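Local coordinates for protein pyoverdine synthetase F (Pseudomonas aeruginosa PAO1, PDB 6CUL) that is a pyoverdine synthetase of Rossmann-like alpha/beta fold whose pocket holds n-(4-{[(2-amino-4-oxo-1,4-dihydroquinazolin-6-yl)methyl]amino}benzene-1-carbonyl)-d-glutamic acid, at residues V233-L238 with F261-E266. Numbering follows the deposited sequence.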
loop_
_atom_site.group_PDB
_atom_site.type_symbol
_atom_site.label_atom_id
_atom_site.label_comp_id
_atom_site.label_asym_id
_atom_site.label_seq_id
_atom_site.Cartn_x
_atom_site.Cartn_y
_atom_site.Cartn_z
ATOM N N VAL A 233 -14.701 5.917 -3.069
ATOM C CA VAL A 233 -13.627 6.549 -3.760
ATOM C C VAL A 233 -13.597 8.063 -3.599
ATOM O O VAL A 233 -14.545 8.724 -3.853
ATOM C CB VAL A 233 -13.687 6.221 -5.237
ATOM C CG1 VAL A 233 -12.481 6.735 -5.999
ATOM C CG2 VAL A 233 -13.753 4.768 -5.391
ATOM N N PHE A 234 -12.495 8.574 -3.123
ATOM C CA PHE A 234 -12.318 9.976 -3.043
ATOM C C PHE A 234 -11.586 10.580 -4.254
ATOM O O PHE A 234 -11.858 11.666 -4.586
ATOM C CB PHE A 234 -11.668 10.341 -1.728
ATOM C CG PHE A 234 -11.202 11.732 -1.653
ATOM C CD1 PHE A 234 -12.081 12.746 -1.341
ATOM C CD2 PHE A 234 -9.898 12.028 -1.873
ATOM C CE1 PHE A 234 -11.650 14.031 -1.284
ATOM C CE2 PHE A 234 -9.456 13.298 -1.793
ATOM C CZ PHE A 234 -10.322 14.316 -1.523
ATOM N N HIS A 235 -10.600 9.907 -4.821
ATOM C CA HIS A 235 -9.909 10.378 -5.980
ATOM C C HIS A 235 -9.421 9.204 -6.778
ATOM O O HIS A 235 -8.974 8.251 -6.213
ATOM C CB HIS A 235 -8.783 11.330 -5.639
ATOM C CG HIS A 235 -8.059 11.860 -6.821
ATOM N ND1 HIS A 235 -8.698 12.463 -7.857
ATOM C CD2 HIS A 235 -6.764 11.823 -7.155
ATOM C CE1 HIS A 235 -7.824 12.812 -8.763
ATOM N NE2 HIS A 235 -6.642 12.433 -8.363
ATOM N N ASP A 236 -9.536 9.312 -8.082
ATOM C CA ASP A 236 -9.194 8.246 -8.962
ATOM C C ASP A 236 -8.389 8.585 -10.200
ATOM O O ASP A 236 -8.626 9.570 -10.776
ATOM C CB ASP A 236 -10.478 7.646 -9.422
ATOM C CG ASP A 236 -10.459 6.208 -9.395
ATOM O OD1 ASP A 236 -9.501 5.633 -8.921
ATOM O OD2 ASP A 236 -11.439 5.633 -9.841
ATOM N N VAL A 237 -7.461 7.720 -10.566
ATOM C CA VAL A 237 -6.632 7.862 -11.733
ATOM C C VAL A 237 -6.613 6.563 -12.521
ATOM O O VAL A 237 -6.665 5.566 -11.968
ATOM C CB VAL A 237 -5.202 8.355 -11.412
ATOM C CG1 VAL A 237 -4.321 8.540 -12.634
ATOM C CG2 VAL A 237 -5.262 9.667 -10.725
ATOM N N LEU A 238 -6.568 6.684 -13.822
ATOM C CA LEU A 238 -6.562 5.588 -14.705
ATOM C C LEU A 238 -5.749 5.903 -15.872
ATOM O O LEU A 238 -6.247 6.116 -16.895
ATOM C CB LEU A 238 -7.991 5.272 -15.114
ATOM C CG LEU A 238 -8.204 4.149 -16.081
ATOM C CD1 LEU A 238 -7.739 2.817 -15.570
ATOM C CD2 LEU A 238 -9.628 4.080 -16.586
ATOM N N PHE A 261 1.191 6.935 -7.897
ATOM C CA PHE A 261 1.765 7.999 -7.201
ATOM C C PHE A 261 0.871 9.250 -7.393
ATOM O O PHE A 261 0.587 9.929 -6.475
ATOM C CB PHE A 261 3.257 8.158 -7.549
ATOM C CG PHE A 261 4.088 6.974 -7.194
ATOM C CD1 PHE A 261 3.682 6.112 -6.232
ATOM C CD2 PHE A 261 5.233 6.716 -7.835
ATOM C CE1 PHE A 261 4.407 5.042 -5.910
ATOM C CE2 PHE A 261 5.969 5.633 -7.527
ATOM C CZ PHE A 261 5.564 4.799 -6.546
ATOM N N PRO A 262 0.388 9.472 -8.606
ATOM C CA PRO A 262 -0.484 10.618 -8.821
ATOM C C PRO A 262 -1.780 10.562 -8.051
ATOM O O PRO A 262 -2.155 11.547 -7.489
ATOM C CB PRO A 262 -0.729 10.598 -10.312
ATOM C CG PRO A 262 0.363 9.799 -10.864
ATOM C CD PRO A 262 0.702 8.789 -9.857
ATOM N N ALA A 263 -2.419 9.442 -8.004
ATOM C CA ALA A 263 -3.622 9.394 -7.281
ATOM C C ALA A 263 -3.401 9.668 -5.815
ATOM O O ALA A 263 -4.163 10.351 -5.251
ATOM C CB ALA A 263 -4.338 8.078 -7.499
ATOM N N LEU A 264 -2.388 9.109 -5.209
ATOM C CA LEU A 264 -2.187 9.369 -3.850
ATOM C C LEU A 264 -1.908 10.838 -3.590
ATOM O O LEU A 264 -2.409 11.338 -2.672
ATOM C CB LEU A 264 -1.101 8.486 -3.288
ATOM C CG LEU A 264 -0.439 8.853 -1.988
ATOM C CD1 LEU A 264 -1.328 8.703 -0.803
ATOM C CD2 LEU A 264 0.860 8.131 -1.893
ATOM N N HIS A 265 -1.063 11.482 -4.355
ATOM C CA HIS A 265 -0.831 12.893 -4.153
ATOM C C HIS A 265 -2.019 13.814 -4.482
ATOM O O HIS A 265 -2.390 14.597 -3.701
ATOM C CB HIS A 265 0.396 13.342 -4.887
ATOM C CG HIS A 265 1.563 12.401 -4.768
ATOM N ND1 HIS A 265 2.631 12.439 -5.620
ATOM C CD2 HIS A 265 1.762 11.338 -3.970
ATOM C CE1 HIS A 265 3.450 11.465 -5.328
ATOM N NE2 HIS A 265 2.944 10.780 -4.337
ATOM N N GLU A 266 -2.644 13.652 -5.614
ATOM C CA GLU A 266 -3.795 14.440 -5.917
ATOM C C GLU A 266 -4.892 14.194 -4.918
ATOM O O GLU A 266 -5.491 15.115 -4.544
ATOM C CB GLU A 266 -4.337 14.181 -7.294
ATOM C CG GLU A 266 -3.634 14.910 -8.405
ATOM C CD GLU A 266 -4.332 14.778 -9.721
ATOM O OE1 GLU A 266 -4.686 13.685 -10.144
ATOM O OE2 GLU A 266 -4.534 15.802 -10.324
#
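Helix-on-sheet packing in a Rossmann-like alpha/beta fold brings His235 and Val237, on strand 233-241 at one edge of the mixed sheet, against Ala263 and Glu266 of helix 248-271. Strand 235-238 and helix 261-266 run nearly antiparallel (159°), their axes 7.6 Å apart at closest approach. A classic beta bulge, in which Phe234 and His235 both face Phe221, lies at the start of the contact; from there His235 and Val237 direct their side chains to the helix, while Asp236 points away from it and hydrogen-bonds Ser220. The polar part is a His-carboxylate hydrogen bond: His235 NE2 donates to Glu266 OE1 over 2.9 Å with a bent N-H...O angle of 149°. The acceptor lies close to the imidazole plane; the ring and carboxylate planes stand almost perpendicular, and the N-H comes from well above the carboxylate plane. CG anti to the backbone N (chi1 -179°) carries the histidine ring across to the helix, its CD2-NE2 edge against Ala263 O and Glu266. Glu266, one turn after Ala263, continues extended beyond CG, and its CB sits off that edge, raised from the ring plane, in a tight contact 3.1 Å from His235 NE2. Ala263 O lies near the ring plane, 3.5 Å from His235 CD2. Beside this polar pair the packing becomes apolar and buried: the methyl Val237 CG2, set beside its own backbone N, meets Ala263 CB at 3.7 Å.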